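Local structure of protein-tyrosine-phosphatase PTP1 (Arabidopsis thaliana, 6KRW) at residues I76-V90 with M117-C129. The protein removes phosphate from phosphotyrosine in proteins, probably restraining the MAP kinase MPK6 and, with MKP1, damping salicylic acid and camalexin synthesis in plant defence. Residues are numbered along the deposited sequence; the frame is centred on the assembly and turned at random.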
loop_
_atom_site.group_PDB
_atom_site.type_symbol
_atom_site.label_atom_id
_atom_site.label_comp_id
_atom_site.label_asym_id
_atom_site.label_seq_id
_atom_site.Cartn_x
_atom_site.Cartn_y
_atom_site.Cartn_z
ATOM N N ILE A 76 6.516 -10.124 -6.431
ATOM C CA ILE A 76 7.894 -9.692 -6.163
ATOM C C ILE A 76 8.750 -10.909 -5.838
ATOM O O ILE A 76 8.386 -11.711 -4.984
ATOM C CB ILE A 76 7.928 -8.679 -4.998
ATOM C CG1 ILE A 76 6.992 -7.499 -5.255
ATOM C CG2 ILE A 76 9.357 -8.227 -4.727
ATOM C CD1 ILE A 76 7.314 -6.666 -6.497
ATOM N N VAL A 77 9.864 -11.054 -6.551
ATOM C CA VAL A 77 10.752 -12.212 -6.393
ATOM C C VAL A 77 11.993 -11.786 -5.609
ATOM O O VAL A 77 12.654 -10.814 -5.982
ATOM C CB VAL A 77 11.128 -12.748 -7.785
ATOM C CG1 VAL A 77 12.046 -13.935 -7.667
ATOM C CG2 VAL A 77 9.904 -13.062 -8.620
ATOM N N LEU A 78 12.338 -12.572 -4.613
ATOM C CA LEU A 78 13.647 -12.435 -3.926
ATOM C C LEU A 78 14.714 -13.012 -4.860
ATOM O O LEU A 78 14.616 -14.199 -5.221
ATOM C CB LEU A 78 13.631 -13.154 -2.583
ATOM C CG LEU A 78 12.668 -12.575 -1.548
ATOM C CD1 LEU A 78 12.655 -13.458 -0.328
ATOM C CD2 LEU A 78 13.007 -11.131 -1.194
ATOM N N ASN A 79 15.703 -12.208 -5.203
ATOM C CA ASN A 79 16.789 -12.601 -6.132
ATOM C C ASN A 79 17.995 -11.761 -5.754
ATOM O O ASN A 79 18.030 -10.579 -6.087
ATOM C CB ASN A 79 16.380 -12.393 -7.592
ATOM C CG ASN A 79 17.415 -12.918 -8.561
ATOM O OD1 ASN A 79 18.478 -13.359 -8.131
ATOM N ND2 ASN A 79 17.109 -12.885 -9.856
ATOM N N PRO A 80 19.001 -12.326 -5.061
ATOM C CA PRO A 80 19.100 -13.758 -4.752
ATOM C C PRO A 80 18.159 -14.253 -3.648
ATOM O O PRO A 80 17.629 -13.456 -2.891
ATOM C CB PRO A 80 20.556 -13.913 -4.274
ATOM C CG PRO A 80 20.885 -12.567 -3.676
ATOM C CD PRO A 80 20.148 -11.570 -4.548
ATOM N N CYS A 81 17.972 -15.565 -3.572
ATOM C CA CYS A 81 17.109 -16.205 -2.552
ATOM C C CYS A 81 17.792 -17.470 -2.051
ATOM O O CYS A 81 18.452 -18.140 -2.848
ATOM C CB CYS A 81 15.742 -16.538 -3.123
ATOM S SG CYS A 81 14.673 -17.383 -1.938
ATOM N N LYS A 82 17.589 -17.803 -0.782
ATOM C CA LYS A 82 18.384 -18.884 -0.147
ATOM C C LYS A 82 17.882 -20.262 -0.597
ATOM O O LYS A 82 18.647 -21.214 -0.457
ATOM C CB LYS A 82 18.394 -18.736 1.378
ATOM C CG LYS A 82 17.061 -18.424 2.047
ATOM C CD LYS A 82 17.248 -17.813 3.423
ATOM C CE LYS A 82 15.950 -17.553 4.156
ATOM N NZ LYS A 82 15.454 -18.767 4.845
ATOM N N ASP A 83 16.663 -20.367 -1.124
ATOM C CA ASP A 83 16.067 -21.688 -1.447
ATOM C C ASP A 83 15.502 -21.655 -2.867
ATOM O O ASP A 83 14.438 -21.058 -3.068
ATOM C CB ASP A 83 14.982 -22.038 -0.431
ATOM C CG ASP A 83 14.263 -23.336 -0.729
ATOM O OD1 ASP A 83 14.709 -24.065 -1.655
ATOM O OD2 ASP A 83 13.258 -23.599 -0.038
ATOM N N SER A 84 16.169 -22.314 -3.819
ATOM C CA SER A 84 15.726 -22.218 -5.232
ATOM C C SER A 84 14.350 -22.878 -5.425
ATOM O O SER A 84 13.600 -22.420 -6.316
ATOM C CB SER A 84 16.768 -22.779 -6.185
ATOM O OG SER A 84 16.751 -24.192 -6.181
ATOM N N SER A 85 14.002 -23.887 -4.626
ATOM C CA SER A 85 12.683 -24.562 -4.739
ATOM C C SER A 85 11.548 -23.572 -4.415
ATOM O O SER A 85 10.434 -23.764 -4.915
ATOM C CB SER A 85 12.616 -25.787 -3.863
ATOM O OG SER A 85 12.694 -25.417 -2.496
ATOM N N ALA A 86 11.828 -22.519 -3.643
ATOM C CA ALA A 86 10.814 -21.502 -3.278
ATOM C C ALA A 86 10.584 -20.488 -4.413
ATOM O O ALA A 86 9.604 -19.733 -4.351
ATOM C CB ALA A 86 11.231 -20.790 -2.035
ATOM N N LYS A 87 11.464 -20.453 -5.408
ATOM C CA LYS A 87 11.367 -19.496 -6.539
ATOM C C LYS A 87 11.286 -18.056 -6.004
ATOM O O LYS A 87 10.554 -17.240 -6.571
ATOM C CB LYS A 87 10.194 -19.852 -7.456
ATOM C CG LYS A 87 10.244 -21.262 -8.051
ATOM C CD LYS A 87 9.126 -21.537 -9.031
ATOM C CE LYS A 87 9.244 -22.889 -9.703
ATOM N NZ LYS A 87 8.759 -23.977 -8.829
ATOM N N GLY A 88 12.016 -17.773 -4.916
ATOM C CA GLY A 88 12.118 -16.381 -4.461
ATOM C C GLY A 88 10.837 -15.847 -3.844
ATOM O O GLY A 88 10.648 -14.625 -3.852
ATOM N N TYR A 89 9.986 -16.722 -3.335
ATOM C CA TYR A 89 8.591 -16.340 -3.040
ATOM C C TYR A 89 8.486 -15.442 -1.791
ATOM O O TYR A 89 8.985 -15.765 -0.712
ATOM C CB TYR A 89 7.716 -17.577 -2.843
ATOM C CG TYR A 89 6.310 -17.182 -2.529
ATOM C CD1 TYR A 89 5.495 -16.638 -3.498
ATOM C CD2 TYR A 89 5.817 -17.239 -1.226
ATOM C CE1 TYR A 89 4.215 -16.204 -3.213
ATOM C CE2 TYR A 89 4.540 -16.805 -0.921
ATOM C CZ TYR A 89 3.736 -16.267 -1.908
ATOM O OH TYR A 89 2.481 -15.817 -1.666
ATOM N N VAL A 90 7.778 -14.355 -1.975
ATOM C CA VAL A 90 7.227 -13.523 -0.884
ATOM C C VAL A 90 5.809 -13.132 -1.279
ATOM O O VAL A 90 5.522 -12.938 -2.481
ATOM C CB VAL A 90 8.151 -12.336 -0.606
ATOM C CG1 VAL A 90 8.427 -11.498 -1.808
ATOM C CG2 VAL A 90 7.602 -11.460 0.519
ATOM N N MET A 117 9.766 -12.508 8.213
ATOM C CA MET A 117 10.337 -11.162 8.446
ATOM C C MET A 117 11.699 -10.980 7.761
ATOM O O MET A 117 11.943 -9.875 7.248
ATOM C CB MET A 117 10.451 -10.895 9.946
ATOM C CG MET A 117 9.104 -10.885 10.612
ATOM S SD MET A 117 9.188 -10.496 12.368
ATOM C CE MET A 117 7.456 -10.654 12.787
ATOM N N GLU A 118 12.555 -12.013 7.723
ATOM C CA GLU A 118 13.817 -11.867 6.957
ATOM C C GLU A 118 13.474 -11.679 5.474
ATOM O O GLU A 118 14.077 -10.806 4.833
ATOM C CB GLU A 118 14.755 -13.060 7.143
ATOM C CG GLU A 118 16.099 -12.841 6.476
ATOM C CD GLU A 118 17.095 -13.970 6.641
ATOM O OE1 GLU A 118 18.156 -13.920 5.981
ATOM O OE2 GLU A 118 16.802 -14.913 7.403
ATOM N N ASP A 119 12.515 -12.444 4.972
ATOM C CA ASP A 119 12.050 -12.297 3.563
ATOM C C ASP A 119 11.594 -10.860 3.299
ATOM O O ASP A 119 11.965 -10.258 2.262
ATOM C CB ASP A 119 10.909 -13.269 3.259
ATOM C CG ASP A 119 11.318 -14.738 3.258
ATOM O OD1 ASP A 119 12.549 -15.023 3.163
ATOM O OD2 ASP A 119 10.409 -15.587 3.381
ATOM N N PHE A 120 10.807 -10.311 4.220
ATOM C CA PHE A 120 10.310 -8.927 4.074
ATOM C C PHE A 120 11.469 -7.936 3.996
ATOM O O PHE A 120 11.487 -7.078 3.092
ATOM C CB PHE A 120 9.359 -8.583 5.218
ATOM C CG PHE A 120 8.892 -7.155 5.191
ATOM C CD1 PHE A 120 7.795 -6.779 4.425
ATOM C CD2 PHE A 120 9.554 -6.186 5.941
ATOM C CE1 PHE A 120 7.384 -5.457 4.398
ATOM C CE2 PHE A 120 9.142 -4.864 5.897
ATOM C CZ PHE A 120 8.043 -4.498 5.156
ATOM N N TRP A 121 12.399 -7.980 4.960
ATOM C CA TRP A 121 13.493 -6.996 4.941
ATOM C C TRP A 121 14.413 -7.218 3.753
ATOM O O TRP A 121 14.935 -6.218 3.236
ATOM C CB TRP A 121 14.228 -6.991 6.283
ATOM C CG TRP A 121 13.413 -6.313 7.337
ATOM C CD1 TRP A 121 12.872 -6.876 8.456
ATOM C CD2 TRP A 121 13.043 -4.929 7.352
ATOM N NE1 TRP A 121 12.196 -5.927 9.184
ATOM C CE2 TRP A 121 12.286 -4.725 8.532
ATOM C CE3 TRP A 121 13.282 -3.848 6.492
ATOM C CZ2 TRP A 121 11.764 -3.472 8.857
ATOM C CZ3 TRP A 121 12.764 -2.611 6.817
ATOM C CH2 TRP A 121 12.004 -2.437 7.977
ATOM N N GLU A 122 14.591 -8.479 3.330
ATOM C CA GLU A 122 15.405 -8.757 2.127
ATOM C C GLU A 122 14.724 -8.088 0.928
ATOM O O GLU A 122 15.428 -7.462 0.119
ATOM C CB GLU A 122 15.536 -10.254 1.922
ATOM C CG GLU A 122 16.437 -10.595 0.765
ATOM C CD GLU A 122 17.920 -10.418 1.006
ATOM O OE1 GLU A 122 18.338 -10.556 2.145
ATOM O OE2 GLU A 122 18.666 -10.206 0.024
ATOM N N MET A 123 13.399 -8.173 0.853
ATOM C CA MET A 123 12.646 -7.503 -0.242
ATOM C C MET A 123 12.867 -5.983 -0.168
ATOM O O MET A 123 13.106 -5.333 -1.189
ATOM C CB MET A 123 11.154 -7.821 -0.137
ATOM C CG MET A 123 10.339 -7.111 -1.185
ATOM S SD MET A 123 8.580 -7.566 -1.130
ATOM C CE MET A 123 8.084 -6.787 0.420
ATOM N N VAL A 124 12.789 -5.402 1.035
ATOM C CA VAL A 124 12.983 -3.933 1.210
ATOM C C VAL A 124 14.356 -3.538 0.659
ATOM O O VAL A 124 14.456 -2.528 -0.059
ATOM C CB VAL A 124 12.853 -3.542 2.693
ATOM C CG1 VAL A 124 13.292 -2.112 2.922
ATOM C CG2 VAL A 124 11.448 -3.779 3.205
ATOM N N ILE A 125 15.391 -4.288 1.023
ATOM C CA ILE A 125 16.766 -3.951 0.566
ATOM C C ILE A 125 16.868 -4.162 -0.945
ATOM O O ILE A 125 17.355 -3.250 -1.641
ATOM C CB ILE A 125 17.799 -4.780 1.341
ATOM C CG1 ILE A 125 17.751 -4.424 2.829
ATOM C CG2 ILE A 125 19.186 -4.589 0.743
ATOM C CD1 ILE A 125 18.601 -5.337 3.694
ATOM N N GLN A 126 16.431 -5.322 -1.442
ATOM C CA GLN A 126 16.614 -5.665 -2.874
ATOM C C GLN A 126 15.854 -4.682 -3.764
ATOM O O GLN A 126 16.369 -4.343 -4.833
ATOM C CB GLN A 126 16.143 -7.093 -3.127
ATOM C CG GLN A 126 17.072 -8.159 -2.547
ATOM C CD GLN A 126 16.702 -9.550 -2.999
ATOM O OE1 GLN A 126 15.770 -9.729 -3.791
ATOM N NE2 GLN A 126 17.431 -10.534 -2.494
ATOM N N GLN A 127 14.683 -4.221 -3.327
ATOM C CA GLN A 127 13.841 -3.288 -4.120
ATOM C C GLN A 127 14.128 -1.828 -3.735
ATOM O O GLN A 127 13.538 -0.933 -4.330
ATOM C CB GLN A 127 12.377 -3.639 -3.897
ATOM C CG GLN A 127 11.985 -5.043 -4.358
ATOM C CD GLN A 127 12.284 -5.283 -5.813
ATOM O OE1 GLN A 127 12.214 -4.359 -6.622
ATOM N NE2 GLN A 127 12.629 -6.530 -6.135
ATOM N N HIS A 128 15.034 -1.596 -2.787
ATOM C CA HIS A 128 15.401 -0.242 -2.255
ATOM C C HIS A 128 14.143 0.607 -2.009
ATOM O O HIS A 128 14.053 1.760 -2.483
ATOM C CB HIS A 128 16.443 0.451 -3.146
ATOM C CG HIS A 128 16.100 0.575 -4.590
ATOM N ND1 HIS A 128 15.281 1.573 -5.063
ATOM C CD2 HIS A 128 16.403 -0.200 -5.655
ATOM C CE1 HIS A 128 15.096 1.413 -6.367
ATOM N NE2 HIS A 128 15.798 0.354 -6.755
ATOM N N CYS A 129 13.200 0.049 -1.259
ATOM C CA CYS A 129 11.918 0.736 -0.955
ATOM C C CYS A 129 12.178 1.854 0.038
ATOM O O CYS A 129 12.693 1.571 1.098
ATOM C CB CYS A 129 10.907 -0.224 -0.352
ATOM S SG CYS A 129 10.503 -1.587 -1.477
HETATM O O HOH W 1 13.217 -8.618 -4.220
HETATM O O HOH W 2 8.053 -15.305 2.008
#
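Leu78 and Val90, from the two arms of a loop that returns through a short 3-10 segment and a type I' turn from Ala86 to Tyr89, lie against one side of helix 117-126, Leu78 CA 6.2 Å from Met123 CA and Val90 CA 6.7 Å from Asp119 CA. Leu78 sends CD2 onto the helix backbone, 3.6 Å from Met123 N, while its side chain crosses that of Asp119 at about a right angle, CD1 3.8 Å from OD1. Met123, its CG trans to the amide nitrogen (chi1 177°) and its chain bent at the sulfur, lays SD over both arms, 3.7 Å from Ile76 CG2 and farther from Val90 CG1. Ile107 of strand 106-109 also touches Ile76 and Met123, so the helix, which precedes central strand 131-134 of the protein tyrosine phosphatase sheet, and the loop meet beside that sheet. A Schellman motif at His128 ends the helix. In its last turn the Gln126 amide grips the backbone around a cis-proline: Asn79 N donates to OE1 (2.9 Å, 169°), and NE2 gives one hydrogen to a lone pair of Pro80 O (3.0 Å), in the carbonyl plane, and another to Glu122 OE2, itself bound by Tyr186. A leucine in its place would probably leave Asn79 N and Pro80 O without these partners and the cis-proline turn less firmly tied. One water joins Val77 O, Gln126 OE1 and Gln127 NE2; a second bridges Tyr89 O to Asp119 OD2.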